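Local coordinates for periplasmic binding protein (Veillonella parvula, PDB 4OVK) that probably captures a solute, perhaps an iron-siderophore or a related chelate, outside the cytoplasmic membrane and hands it to an ABC transporter, at residues S241-Q249 / A262-K270; A172-Y183 / I202-A211. All coordinates share one frame; numbering follows the deposited sequence.

Contact 1 of 2, residues S241-Q249 / A262-K270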
ATOM      1  N   SER A 241      14.401   5.377  -5.932  1.00 17.88           N
ATOM      2  CA  SER A 241      14.630   4.899  -7.303  1.00 17.98           C
ATOM      3  C   SER A 241      15.478   3.628  -7.397  1.00 17.65           C
ATOM      4  O   SER A 241      15.631   3.097  -8.483  1.00 18.12           O
ATOM      5  CB  SER A 241      15.330   5.983  -8.134  1.00 22.07           C
ATOM      6  OG  SER A 241      16.726   6.074  -7.799  1.00 23.55           O
ATOM      7  N   ILE A 242      16.040   3.153  -6.286  1.00 15.99           N
ATOM      8  CA  ILE A 242      16.981   2.036  -6.322  1.00 15.95           C
ATOM      9  C   ILE A 242      16.398   0.818  -7.057  1.00 14.65           C
ATOM     10  O   ILE A 242      15.239   0.443  -6.867  1.00 14.00           O
ATOM     11  CB  ILE A 242      17.485   1.680  -4.908  1.00 16.24           C
ATOM     12  CG1 ILE A 242      18.642   0.674  -4.967  1.00 18.93           C
ATOM     13  CG2 ILE A 242      16.347   1.168  -4.037  1.00 17.39           C
ATOM     14  CD1 ILE A 242      19.261   0.404  -3.610  1.00 21.46           C
ATOM     15  N   ARG A 243      17.203   0.234  -7.935  1.00 14.15           N
ATOM     16  CA  ARG A 243      16.803  -0.937  -8.702  1.00 15.65           C
ATOM     17  C   ARG A 243      17.872  -2.008  -8.599  1.00 15.14           C
ATOM     18  O   ARG A 243      18.970  -1.716  -8.167  1.00 15.00           O
ATOM     19  CB  ARG A 243      16.568  -0.543 -10.155  1.00 18.27           C
ATOM     20  CG  ARG A 243      15.235   0.141 -10.308  1.00 18.83           C
ATOM     21  CD  ARG A 243      14.960   0.571 -11.717  1.00 22.28           C
ATOM     22  NE  ARG A 243      13.613   1.109 -11.792  1.00 22.86           N
ATOM     23  CZ  ARG A 243      13.024   1.488 -12.913  1.00 28.91           C
ATOM     24  NH1 ARG A 243      13.664   1.382 -14.062  1.00 34.65           N
ATOM     25  NH2 ARG A 243      11.784   1.961 -12.883  1.00 34.77           N
ATOM     26  N   PRO A 244      17.550  -3.260  -8.978  1.00 15.35           N
ATOM     27  CA  PRO A 244      18.528  -4.337  -8.768  1.00 15.26           C
ATOM     28  C   PRO A 244      19.918  -4.130  -9.406  1.00 16.47           C
ATOM     29  O   PRO A 244      20.930  -4.440  -8.782  1.00 17.03           O
ATOM     30  CB  PRO A 244      17.824  -5.553  -9.370  1.00 14.60           C
ATOM     31  CG  PRO A 244      16.365  -5.250  -9.196  1.00 15.27           C
ATOM     32  CD  PRO A 244      16.275  -3.782  -9.498  1.00 15.51           C
ATOM     33  N   ASP A 245      19.969  -3.623 -10.629  0.70 17.33           N
ATOM     34  CA  ASP A 245      21.254  -3.394 -11.285  0.70 18.58           C
ATOM     35  C   ASP A 245      22.137  -2.374 -10.539  0.70 18.41           C
ATOM     36  O   ASP A 245      23.362  -2.408 -10.677  0.70 19.42           O
ATOM     37  CB  ASP A 245      21.062  -3.008 -12.760  0.70 21.83           C
ATOM     38  CG  ASP A 245      20.759  -4.214 -13.657  0.70 26.73           C
ATOM     39  OD1 ASP A 245      20.864  -5.377 -13.200  0.70 33.80           O
ATOM     40  OD2 ASP A 245      20.415  -3.995 -14.841  0.70 33.36           O
ATOM     41  N   ASP A 246      21.535  -1.503  -9.724  1.00 17.41           N
ATOM     42  CA  ASP A 246      22.323  -0.586  -8.860  1.00 18.18           C
ATOM     43  C   ASP A 246      23.153  -1.337  -7.811  1.00 19.45           C
ATOM     44  O   ASP A 246      24.272  -0.929  -7.461  1.00 21.14           O
ATOM     45  CB  ASP A 246      21.401   0.411  -8.151  1.00 19.77           C
ATOM     46  CG  ASP A 246      20.603   1.279  -9.132  1.00 20.12           C
ATOM     47  OD1 ASP A 246      21.090   1.504 -10.276  1.00 21.36           O
ATOM     48  OD2 ASP A 246      19.489   1.734  -8.761  1.00 20.41           O
ATOM     49  N   ILE A 247      22.592  -2.433  -7.317  1.00 17.63           N
ATOM     50  CA  ILE A 247      23.275  -3.306  -6.372  1.00 20.70           C
ATOM     51  C   ILE A 247      24.253  -4.225  -7.120  1.00 19.91           C
ATOM     52  O   ILE A 247      25.411  -4.341  -6.740  1.00 24.29           O
ATOM     53  CB  ILE A 247      22.260  -4.169  -5.581  1.00 21.38           C
ATOM     54  CG1 ILE A 247      21.325  -3.318  -4.709  1.00 23.21           C
ATOM     55  CG2 ILE A 247      22.972  -5.222  -4.742  1.00 22.02           C
ATOM     56  CD1 ILE A 247      21.978  -2.541  -3.591  1.00 25.92           C
ATOM     57  N   TYR A 248      23.783  -4.879  -8.183  1.00 21.44           N
ATOM     58  CA  TYR A 248      24.630  -5.810  -8.942  1.00 21.77           C
ATOM     59  C   TYR A 248      25.905  -5.153  -9.485  1.00 21.18           C
ATOM     60  O   TYR A 248      26.970  -5.777  -9.514  1.00 24.27           O
ATOM     61  CB  TYR A 248      23.847  -6.435 -10.112  1.00 20.97           C
ATOM     62  CG  TYR A 248      22.669  -7.311  -9.710  1.00 20.25           C
ATOM     63  CD1 TYR A 248      22.754  -8.188  -8.628  1.00 20.48           C
ATOM     64  CD2 TYR A 248      21.481  -7.281 -10.431  1.00 19.81           C
ATOM     65  CE1 TYR A 248      21.679  -8.987  -8.270  1.00 22.17           C
ATOM     66  CE2 TYR A 248      20.398  -8.081 -10.084  1.00 20.66           C
ATOM     67  CZ  TYR A 248      20.499  -8.929  -9.005  1.00 20.46           C
ATOM     68  OH  TYR A 248      19.444  -9.746  -8.672  1.00 18.78           O
ATOM     69  N   GLN A 249      25.796  -3.894  -9.915  1.00 21.41           N
ATOM     70  CA  GLN A 249      26.937  -3.165 -10.472  1.00 23.82           C
ATOM     71  C   GLN A 249      27.612  -2.211  -9.475  1.00 24.29           C
ATOM     72  O   GLN A 249      28.423  -1.369  -9.870  1.00 26.42           O
ATOM     73  CB  GLN A 249      26.499  -2.401 -11.712  1.00 26.80           C
ATOM     74  CG  GLN A 249      25.887  -3.273 -12.798  1.00 30.30           C
ATOM     75  CD  GLN A 249      25.802  -2.551 -14.134  1.00 39.35           C
ATOM     76  OE1 GLN A 249      26.684  -1.759 -14.489  1.00 48.62           O
ATOM     77  NE2 GLN A 249      24.741  -2.819 -14.883  1.00 44.56           N
ATOM     78  N   ALA A 262      22.466 -12.892  -1.624  1.00 20.85           N
ATOM     79  CA  ALA A 262      21.406 -12.395  -2.520  1.00 20.27           C
ATOM     80  C   ALA A 262      21.963 -11.769  -3.793  1.00 19.96           C
ATOM     81  O   ALA A 262      21.349 -11.862  -4.847  1.00 19.02           O
ATOM     82  CB  ALA A 262      20.491 -11.394  -1.805  1.00 20.88           C
ATOM     83  N   VAL A 263      23.131 -11.140  -3.692  1.00 21.29           N
ATOM     84  CA  VAL A 263      23.737 -10.458  -4.824  1.00 20.56           C
ATOM     85  C   VAL A 263      24.430 -11.464  -5.744  1.00 22.47           C
ATOM     86  O   VAL A 263      24.261 -11.418  -6.967  1.00 25.34           O
ATOM     87  CB  VAL A 263      24.698  -9.351  -4.351  1.00 24.60           C
ATOM     88  CG1 VAL A 263      25.361  -8.659  -5.537  1.00 27.91           C
ATOM     89  CG2 VAL A 263      23.934  -8.341  -3.504  1.00 25.83           C
ATOM     90  N   LYS A 264      25.186 -12.385  -5.155  1.00 24.14           N
ATOM     91  CA  LYS A 264      25.885 -13.417  -5.929  1.00 26.20           C
ATOM     92  C   LYS A 264      24.926 -14.358  -6.662  1.00 26.84           C
ATOM     93  O   LYS A 264      25.233 -14.829  -7.763  1.00 26.88           O
ATOM     94  CB  LYS A 264      26.831 -14.208  -5.020  1.00 28.82           C
ATOM     95  CG  LYS A 264      27.971 -13.362  -4.465  1.00 31.23           C
ATOM     96  CD  LYS A 264      29.027 -14.206  -3.764  1.00 39.83           C
ATOM     97  CE  LYS A 264      28.544 -14.709  -2.416  1.00 43.63           C
ATOM     98  NZ  LYS A 264      29.483 -15.706  -1.832  1.00 52.23           N
ATOM     99  N   THR A 265      23.763 -14.616  -6.055  1.00 24.58           N
ATOM    100  CA  THR A 265      22.747 -15.501  -6.637  1.00 25.60           C
ATOM    101  C   THR A 265      21.641 -14.751  -7.389  1.00 23.40           C
ATOM    102  O   THR A 265      20.668 -15.372  -7.814  1.00 23.69           O
ATOM    103  CB  THR A 265      22.094 -16.394  -5.555  1.00 24.62           C
ATOM    104  OG1 THR A 265      21.504 -15.583  -4.532  1.00 25.23           O
ATOM    105  CG2 THR A 265      23.137 -17.340  -4.928  1.00 26.27           C
ATOM    106  N   HIS A 266      21.785 -13.427  -7.535  1.00 20.55           N
ATOM    107  CA  HIS A 266      20.851 -12.599  -8.308  1.00 20.16           C
ATOM    108  C   HIS A 266      19.412 -12.736  -7.801  1.00 18.25           C
ATOM    109  O   HIS A 266      18.473 -13.038  -8.561  1.00 19.00           O
ATOM    110  CB  HIS A 266      20.952 -12.876  -9.817  1.00 23.62           C
ATOM    111  CG  HIS A 266      22.259 -12.457 -10.418  1.00 32.73           C
ATOM    112  ND1 HIS A 266      22.493 -11.178 -10.877  1.00 35.57           N
ATOM    113  CD2 HIS A 266      23.407 -13.144 -10.626  1.00 36.87           C
ATOM    114  CE1 HIS A 266      23.727 -11.092 -11.340  1.00 41.61           C
ATOM    115  NE2 HIS A 266      24.302 -12.273 -11.199  1.00 44.43           N
ATOM    116  N   ARG A 267      19.270 -12.511  -6.502  1.00 15.78           N
ATOM    117  CA  ARG A 267      17.984 -12.546  -5.820  1.00 15.98           C
ATOM    118  C   ARG A 267      17.719 -11.189  -5.146  1.00 17.44           C
ATOM    119  O   ARG A 267      17.348 -11.111  -3.958  1.00 17.80           O
ATOM    120  CB  ARG A 267      17.971 -13.707  -4.820  1.00 15.91           C
ATOM    121  CG  ARG A 267      18.123 -15.081  -5.491  1.00 17.49           C
ATOM    122  CD  ARG A 267      17.282 -16.134  -4.797  1.00 18.32           C
ATOM    123  NE  ARG A 267      15.862 -15.936  -5.079  1.00 18.16           N
ATOM    124  CZ  ARG A 267      14.859 -16.527  -4.431  1.00 20.22           C
ATOM    125  NH1 ARG A 267      13.603 -16.255  -4.777  1.00 20.71           N
ATOM    126  NH2 ARG A 267      15.097 -17.372  -3.435  1.00 21.36           N
ATOM    127  N   VAL A 268      17.927 -10.126  -5.928  1.00 16.35           N
ATOM    128  CA  VAL A 268      17.591  -8.742  -5.550  1.00 15.22           C
ATOM    129  C   VAL A 268      16.417  -8.303  -6.408  1.00 13.77           C
ATOM    130  O   VAL A 268      16.503  -8.273  -7.647  1.00 15.66           O
ATOM    131  CB  VAL A 268      18.755  -7.764  -5.789  1.00 16.11           C
ATOM    132  CG1 VAL A 268      18.403  -6.360  -5.293  1.00 17.03           C
ATOM    133  CG2 VAL A 268      20.036  -8.255  -5.133  1.00 17.34           C
ATOM    134  N   TYR A 269      15.318  -7.963  -5.750  1.00 13.64           N
ATOM    135  CA  TYR A 269      14.047  -7.728  -6.427  1.00 13.54           C
ATOM    136  C   TYR A 269      13.428  -6.397  -6.035  1.00 13.60           C
ATOM    137  O   TYR A 269      13.299  -6.106  -4.844  1.00 13.61           O
ATOM    138  CB  TYR A 269      13.062  -8.814  -6.045  1.00 14.28           C
ATOM    139  CG  TYR A 269      13.538 -10.224  -6.332  1.00 14.54           C
ATOM    140  CD1 TYR A 269      13.588 -10.706  -7.627  1.00 17.06           C
ATOM    141  CD2 TYR A 269      13.936 -11.068  -5.299  1.00 14.50           C
ATOM    142  CE1 TYR A 269      14.014 -12.011  -7.885  1.00 18.58           C
ATOM    143  CE2 TYR A 269      14.346 -12.359  -5.543  1.00 16.80           C
ATOM    144  CZ  TYR A 269      14.392 -12.828  -6.842  1.00 18.57           C
ATOM    145  OH  TYR A 269      14.809 -14.129  -7.086  1.00 18.77           O
ATOM    146  N   LYS A 270      13.012  -5.618  -7.032  1.00 12.71           N
ATOM    147  CA  LYS A 270      12.203  -4.417  -6.787  1.00 12.44           C
ATOM    148  C   LYS A 270      10.741  -4.762  -6.472  1.00 11.51           C
ATOM    149  O   LYS A 270      10.062  -5.466  -7.239  1.00 11.13           O
ATOM    150  CB  LYS A 270      12.267  -3.499  -8.000  1.00 11.54           C
ATOM    151  CG  LYS A 270      11.560  -2.153  -7.868  1.00 12.78           C
ATOM    152  CD  LYS A 270      12.312  -1.211  -6.955  1.00 13.26           C
ATOM    153  CE  LYS A 270      11.972   0.234  -7.256  1.00 12.96           C
ATOM    154  NZ  LYS A 270      12.604   1.165  -6.296  1.00 15.30           N
TER
HETATM  155  O   HOH W   1      17.170  -9.580  -9.954  1.00 19.50           O

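Contact 2 of 2, residues A172-Y183 / I202-A211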
ATOM      1  N   ALA A 172       3.495 -20.807   6.725  1.00 25.05           N
ATOM      2  CA  ALA A 172       4.892 -20.855   6.268  1.00 23.45           C
ATOM      3  C   ALA A 172       5.885 -20.393   7.334  1.00 20.64           C
ATOM      4  O   ALA A 172       7.057 -20.713   7.256  1.00 20.47           O
ATOM      5  CB  ALA A 172       5.059 -20.018   5.003  1.00 26.67           C
ATOM      6  N   SER A 173       5.425 -19.640   8.335  1.00 22.26           N
ATOM      7  CA  SER A 173       6.327 -19.176   9.389  1.00 24.41           C
ATOM      8  C   SER A 173       6.839 -20.329  10.235  1.00 24.57           C
ATOM      9  O   SER A 173       7.836 -20.183  10.942  1.00 26.80           O
ATOM     10  CB  SER A 173       5.641 -18.144  10.284  1.00 26.01           C
ATOM     11  OG  SER A 173       4.494 -18.695  10.878  1.00 29.40           O
ATOM     12  N   ALA A 174       6.159 -21.474  10.165  1.00 24.42           N
ATOM     13  CA  ALA A 174       6.538 -22.644  10.933  1.00 25.03           C
ATOM     14  C   ALA A 174       7.610 -23.491  10.234  1.00 22.44           C
ATOM     15  O   ALA A 174       8.158 -24.406  10.841  1.00 25.99           O
ATOM     16  CB  ALA A 174       5.304 -23.495  11.218  1.00 27.16           C
ATOM     17  N   LEU A 175       7.921 -23.193   8.975  1.00 22.76           N
ATOM     18  CA  LEU A 175       8.890 -23.998   8.231  1.00 23.71           C
ATOM     19  C   LEU A 175      10.299 -23.831   8.792  1.00 24.77           C
ATOM     20  O   LEU A 175      10.665 -22.771   9.304  1.00 26.40           O
ATOM     21  CB  LEU A 175       8.895 -23.641   6.739  1.00 25.17           C
ATOM     22  CG  LEU A 175       7.624 -23.946   5.940  1.00 29.52           C
ATOM     23  CD1 LEU A 175       7.654 -23.237   4.586  1.00 28.98           C
ATOM     24  CD2 LEU A 175       7.418 -25.445   5.767  1.00 29.43           C
ATOM     25  N   PRO A 176      11.095 -24.891   8.710  1.00 27.21           N
ATOM     26  CA  PRO A 176      12.499 -24.821   9.105  1.00 28.54           C
ATOM     27  C   PRO A 176      13.379 -24.270   7.973  1.00 30.68           C
ATOM     28  O   PRO A 176      12.964 -24.280   6.817  1.00 34.16           O
ATOM     29  CB  PRO A 176      12.833 -26.279   9.398  1.00 30.26           C
ATOM     30  CG  PRO A 176      11.950 -27.062   8.473  1.00 31.48           C
ATOM     31  CD  PRO A 176      10.716 -26.233   8.227  1.00 29.11           C
ATOM     32  N   ASN A 177      14.580 -23.806   8.309  0.70 33.40           N
ATOM     33  CA  ASN A 177      15.567 -23.309   7.320  0.70 40.40           C
ATOM     34  C   ASN A 177      15.062 -22.218   6.336  0.70 38.03           C
ATOM     35  O   ASN A 177      15.329 -22.261   5.133  0.70 35.48           O
ATOM     36  CB  ASN A 177      16.238 -24.488   6.573  0.70 47.62           C
ATOM     37  CG  ASN A 177      15.269 -25.276   5.695  0.70 48.42           C
ATOM     38  OD1 ASN A 177      14.659 -24.729   4.772  0.70 43.65           O
ATOM     39  ND2 ASN A 177      15.134 -26.575   5.976  0.70 53.84           N
ATOM     40  N   LYS A 178      14.378 -21.215   6.865  1.00 30.74           N
ATOM     41  CA  LYS A 178      13.792 -20.155   6.033  1.00 27.21           C
ATOM     42  C   LYS A 178      14.856 -19.251   5.391  1.00 23.53           C
ATOM     43  O   LYS A 178      15.876 -18.980   6.018  1.00 25.77           O
ATOM     44  CB  LYS A 178      12.870 -19.311   6.902  1.00 28.56           C
ATOM     45  CG  LYS A 178      11.747 -20.096   7.565  1.00 29.53           C
ATOM     46  CD  LYS A 178      10.884 -19.192   8.430  1.00 35.61           C
ATOM     47  CE  LYS A 178      10.678 -19.751   9.818  1.00 37.03           C
ATOM     48  NZ  LYS A 178       9.969 -18.747  10.648  1.00 44.85           N
ATOM     49  N   PRO A 179      14.626 -18.776   4.144  1.00 24.29           N
ATOM     50  CA  PRO A 179      15.570 -17.821   3.549  1.00 24.97           C
ATOM     51  C   PRO A 179      15.610 -16.523   4.350  1.00 23.44           C
ATOM     52  O   PRO A 179      14.567 -16.078   4.838  1.00 23.00           O
ATOM     53  CB  PRO A 179      14.996 -17.547   2.148  1.00 26.21           C
ATOM     54  CG  PRO A 179      14.013 -18.627   1.896  1.00 28.70           C
ATOM     55  CD  PRO A 179      13.507 -19.083   3.236  1.00 28.03           C
ATOM     56  N   LYS A 180      16.800 -15.942   4.492  1.00 21.73           N
ATOM     57  CA  LYS A 180      16.961 -14.664   5.175  1.00 20.49           C
ATOM     58  C   LYS A 180      16.699 -13.514   4.203  1.00 19.44           C
ATOM     59  O   LYS A 180      17.337 -13.422   3.153  1.00 19.09           O
ATOM     60  CB  LYS A 180      18.358 -14.549   5.768  1.00 25.00           C
ATOM     61  CG  LYS A 180      18.521 -13.361   6.702  1.00 28.94           C
ATOM     62  CD  LYS A 180      19.920 -13.278   7.298  1.00 34.46           C
ATOM     63  CE  LYS A 180      20.258 -14.487   8.155  1.00 34.51           C
ATOM     64  NZ  LYS A 180      21.458 -14.206   8.981  1.00 35.44           N
ATOM     65  N   VAL A 181      15.763 -12.641   4.574  1.00 18.16           N
ATOM     66  CA  VAL A 181      15.260 -11.595   3.679  1.00 16.70           C
ATOM     67  C   VAL A 181      15.498 -10.224   4.287  1.00 18.44           C
ATOM     68  O   VAL A 181      15.178 -10.000   5.469  1.00 19.78           O
ATOM     69  CB  VAL A 181      13.742 -11.743   3.403  1.00 17.01           C
ATOM     70  CG1 VAL A 181      13.279 -10.719   2.375  1.00 17.31           C
ATOM     71  CG2 VAL A 181      13.393 -13.164   2.955  1.00 17.58           C
ATOM     72  N   LEU A 182      16.055  -9.326   3.470  1.00 16.17           N
ATOM     73  CA  LEU A 182      16.295  -7.928   3.834  1.00 17.75           C
ATOM     74  C   LEU A 182      15.378  -7.050   2.981  1.00 18.76           C
ATOM     75  O   LEU A 182      15.349  -7.186   1.749  1.00 17.66           O
ATOM     76  CB  LEU A 182      17.743  -7.545   3.544  1.00 18.85           C
ATOM     77  CG  LEU A 182      18.127  -6.113   3.936  1.00 20.86           C
ATOM     78  CD1 LEU A 182      18.091  -5.957   5.449  1.00 25.66           C
ATOM     79  CD2 LEU A 182      19.497  -5.766   3.385  1.00 23.78           C
ATOM     80  N   TYR A 183      14.624  -6.160   3.626  1.00 16.96           N
ATOM     81  CA  TYR A 183      13.808  -5.191   2.910  1.00 15.43           C
ATOM     82  C   TYR A 183      14.551  -3.852   2.970  1.00 16.11           C
ATOM     83  O   TYR A 183      14.597  -3.200   4.010  1.00 17.25           O
ATOM     84  CB  TYR A 183      12.406  -5.114   3.527  1.00 17.84           C
ATOM     85  CG  TYR A 183      11.275  -4.781   2.549  1.00 16.68           C
ATOM     86  CD1 TYR A 183      11.239  -3.571   1.880  1.00 18.45           C
ATOM     87  CD2 TYR A 183      10.245  -5.685   2.306  1.00 18.43           C
ATOM     88  CE1 TYR A 183      10.199  -3.260   1.005  1.00 21.48           C
ATOM     89  CE2 TYR A 183       9.216  -5.397   1.422  1.00 19.91           C
ATOM     90  CZ  TYR A 183       9.190  -4.178   0.783  1.00 20.93           C
ATOM     91  OH  TYR A 183       8.153  -3.880  -0.076  1.00 23.61           O
ATOM     92  N   ILE A 202       7.216 -10.622   5.741  1.00 19.41           N
ATOM     93  CA  ILE A 202       8.310 -11.587   5.532  1.00 19.16           C
ATOM     94  C   ILE A 202       8.066 -12.874   6.342  1.00 20.27           C
ATOM     95  O   ILE A 202       8.200 -14.001   5.821  1.00 20.34           O
ATOM     96  CB  ILE A 202       9.686 -10.955   5.854  1.00 20.59           C
ATOM     97  CG1 ILE A 202      10.089  -9.991   4.729  1.00 19.87           C
ATOM     98  CG2 ILE A 202      10.765 -12.025   6.027  1.00 21.28           C
ATOM     99  CD1 ILE A 202      11.277  -9.104   5.048  1.00 22.35           C
ATOM    100  N   THR A 203       7.676 -12.704   7.605  1.00 20.25           N
ATOM    101  CA  THR A 203       7.428 -13.847   8.484  1.00 21.81           C
ATOM    102  C   THR A 203       6.246 -14.670   7.969  1.00 21.51           C
ATOM    103  O   THR A 203       6.330 -15.889   7.905  1.00 20.80           O
ATOM    104  CB  THR A 203       7.153 -13.395   9.933  1.00 24.97           C
ATOM    105  OG1 THR A 203       8.337 -12.797  10.480  1.00 25.87           O
ATOM    106  CG2 THR A 203       6.738 -14.577  10.812  1.00 25.06           C
HETATM  107  N   MSE A 204       5.154 -14.003   7.581  1.00 20.93           N
HETATM  108  CA  MSE A 204       3.954 -14.715   7.159  1.00 21.90           C
HETATM  109  C   MSE A 204       4.203 -15.501   5.889  1.00 20.78           C
HETATM  110  O   MSE A 204       3.552 -16.511   5.655  1.00 26.74           O
HETATM  111  CB  MSE A 204       2.791 -13.745   6.981  1.00 25.27           C
HETATM  112  CG  MSE A 204       1.480 -14.431   6.586  1.00 37.31           C
HETATM  113 SE   MSE A 204       0.786 -15.629   8.005  1.00 64.51          SE
HETATM  114  CE  MSE A 204       0.256 -14.280   9.348  1.00 63.33           C
ATOM    115  N   THR A 205       5.144 -15.055   5.059  1.00 21.12           N
ATOM    116  CA  THR A 205       5.441 -15.745   3.798  1.00 19.44           C
ATOM    117  C   THR A 205       6.659 -16.677   3.883  1.00 22.02           C
ATOM    118  O   THR A 205       7.169 -17.142   2.860  1.00 20.41           O
ATOM    119  CB  THR A 205       5.579 -14.733   2.641  1.00 20.89           C
ATOM    120  OG1 THR A 205       6.613 -13.787   2.934  1.00 19.64           O
ATOM    121  CG2 THR A 205       4.244 -13.987   2.434  1.00 21.12           C
ATOM    122  N   GLY A 206       7.101 -16.975   5.104  1.00 20.50           N
ATOM    123  CA  GLY A 206       8.090 -18.030   5.334  1.00 22.80           C
ATOM    124  C   GLY A 206       9.547 -17.625   5.226  1.00 21.48           C
ATOM    125  O   GLY A 206      10.417 -18.467   4.959  1.00 23.16           O
ATOM    126  N   GLY A 207       9.828 -16.343   5.461  1.00 19.19           N
ATOM    127  CA  GLY A 207      11.201 -15.865   5.483  1.00 20.29           C
ATOM    128  C   GLY A 207      11.656 -15.548   6.889  1.00 22.17           C
ATOM    129  O   GLY A 207      10.833 -15.384   7.810  1.00 22.11           O
ATOM    130  N   GLU A 208      12.973 -15.486   7.058  1.00 22.55           N
ATOM    131  CA  GLU A 208      13.566 -14.978   8.286  1.00 24.10           C
ATOM    132  C   GLU A 208      13.950 -13.539   8.011  1.00 22.57           C
ATOM    133  O   GLU A 208      14.520 -13.237   6.969  1.00 23.28           O
ATOM    134  CB  GLU A 208      14.799 -15.791   8.699  1.00 26.70           C
ATOM    135  CG  GLU A 208      15.565 -15.193   9.877  1.00 32.60           C
ATOM    136  CD  GLU A 208      16.763 -16.015  10.323  1.00 41.22           C
ATOM    137  OE1 GLU A 208      16.984 -17.128   9.786  1.00 48.68           O
ATOM    138  OE2 GLU A 208      17.496 -15.535  11.224  1.00 46.35           O
ATOM    139  N   ASN A 209      13.644 -12.651   8.948  1.00 26.26           N
ATOM    140  CA  ASN A 209      14.051 -11.260   8.841  1.00 25.53           C
ATOM    141  C   ASN A 209      15.530 -11.055   9.149  1.00 25.19           C
ATOM    142  O   ASN A 209      15.963 -11.225  10.293  1.00 29.63           O
ATOM    143  CB  ASN A 209      13.210 -10.422   9.783  1.00 27.20           C
ATOM    144  CG  ASN A 209      11.826 -10.210   9.248  1.00 30.22           C
ATOM    145  OD1 ASN A 209      11.660  -9.572   8.210  1.00 30.87           O
ATOM    146  ND2 ASN A 209      10.824 -10.763   9.927  1.00 31.57           N
ATOM    147  N   ALA A 210      16.298 -10.667   8.132  1.00 24.22           N
ATOM    148  CA  ALA A 210      17.707 -10.306   8.321  1.00 25.85           C
ATOM    149  C   ALA A 210      17.877  -9.239   9.403  1.00 25.94           C
ATOM    150  O   ALA A 210      18.820  -9.304  10.186  1.00 28.05           O
ATOM    151  CB  ALA A 210      18.325  -9.823   7.011  1.00 24.98           C
ATOM    152  N   ALA A 211      16.955  -8.270   9.440  1.00 26.63           N
ATOM    153  CA  ALA A 211      17.007  -7.144  10.390  1.00 28.81           C
ATOM    154  C   ALA A 211      16.107  -7.344  11.623  1.00 29.24           C
ATOM    155  O   ALA A 211      15.649  -6.379  12.236  1.00 30.50           O
ATOM    156  CB  ALA A 211      16.632  -5.862   9.669  1.00 28.17           C
TER
HETATM  157  O   HOH W   2       1.979 -18.777   5.396  1.00 22.68           O
HETATM  158  O   HOH W   3       2.932 -18.231   8.552  1.00 34.77           O
HETATM  159  O   HOH W   4       8.772 -16.945   8.636  1.00 33.46           O
HETATM  160  O   HOH W   5      14.191  -8.224   7.587  1.00 24.25           O

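Contact 1 of 2, residues S241-Q249 / A262-K270
Lys-270 lies across the start of helix 244-248 and ends on the carbonyl of Ile-242. Its CB packs 4.3 Å from Pro-244 CD; at CG the chain bends (chi2 73°), bringing CD to 3.4 Å from Ile-242 O. CE runs on past the same oxygen, and NZ donates to it at 2.8 Å, with Ser-237 O and Asp-240 O as further acceptors. At the other end of the helix, the Tyr-248 ring fits between His-266 and Val-268. The edge of His-266 turns toward its face in an edge-to-face pair, planes at 51°, with ND1 3.4 Å above the centre of the Tyr-248 ring. Tyr-248 CE1 touches Val-268 CG2 at 3.6 Å, and Tyr-248 OH accepts a hydrogen bond from Val-268 N (3.2 Å); a water links this hydroxyl to Val-268 O. Between the two ends Pro-244 CB lies 4.2 Å from Val-268 CG1. Beside the tyrosine, Ile-247 CG2 presses tightly against Val-263 CG2 (3.5 Å). His-266 closes helix 261-264 as the C-prime residue of a Schellman motif. The three carbonyls around the amino group probably favour its positive charge; polar bonds at each end flank apolar packing of helix 244-248 on strand 268-270 and helix 261-264.

Contact 2 of 2, residues A172-Y183 / I202-A211
The flat groups here are backbone peptides, Pro-179 to Val-181 against Glu-208 to Ala-210. Val-181 N approaches Glu-208 O almost head-on (C=O...N 178°, 2.8 Å), whereas Ala-210 N reaches Val-181 O from above the carbonyl plane, 43° out of it, and a water donates to the same oxygen. Glu-208 N completes the parallel ladder on Pro-179 O at 2.8 Å. On the face of Lys-180 and Glu-208, Lys-180 CG lies on Ala-210 CB (3.6 Å) while NZ bonds Trp-229 O; on the face of Val-181 and Asn-209, Val-181 CG1 meets Ile-202 CD1 at 3.7 Å. Lys-178 CB sits 3.2 Å from Gly-206 O, and CG and CD follow along this carbonyl, which also accepts from Gln-297 NE2. A bend at chi3 (-130°) accompanies the return of NZ to Ser-173 O (2.6 Å) and to a water shared with Thr-203 O and Gly-207 O. With an alanine in place of Lys-178, Ser-173 O and that water would probably lose their amino partner, and a gap open beside Gly-206 O. Gly-206 ends helix 197-204 in a Schellman motif close against Ala-172 CB. Backbone bonds set the register; lysine and waters tie the helix end to the incoming chain.

Overall arrangement
Contact 2 comes first along the chain and closes before contact 1 opens; their centres lie 19 Å apart and their nearest atoms about 6 Å, without touching. Both belong to one four-stranded parallel sheet, ordered 208-209, 180-184, 233-236, 268-270, and stand at its opposite margins. Contact 2 joins outermost strand 208-209 to strand 180-184 after the excursion through helix 197-204; contact 1 packs helix 244-248 against outermost strand 268-270, in the crossover from strand 233-236. Strand 233-236 and helix 285-296 touch side chains of both. Together they lie at the two edges of the sheet in this alpha/beta lobe, whose pairing with a second parallel-sheet lobe is consistent with a two-lobed solute-binding protein.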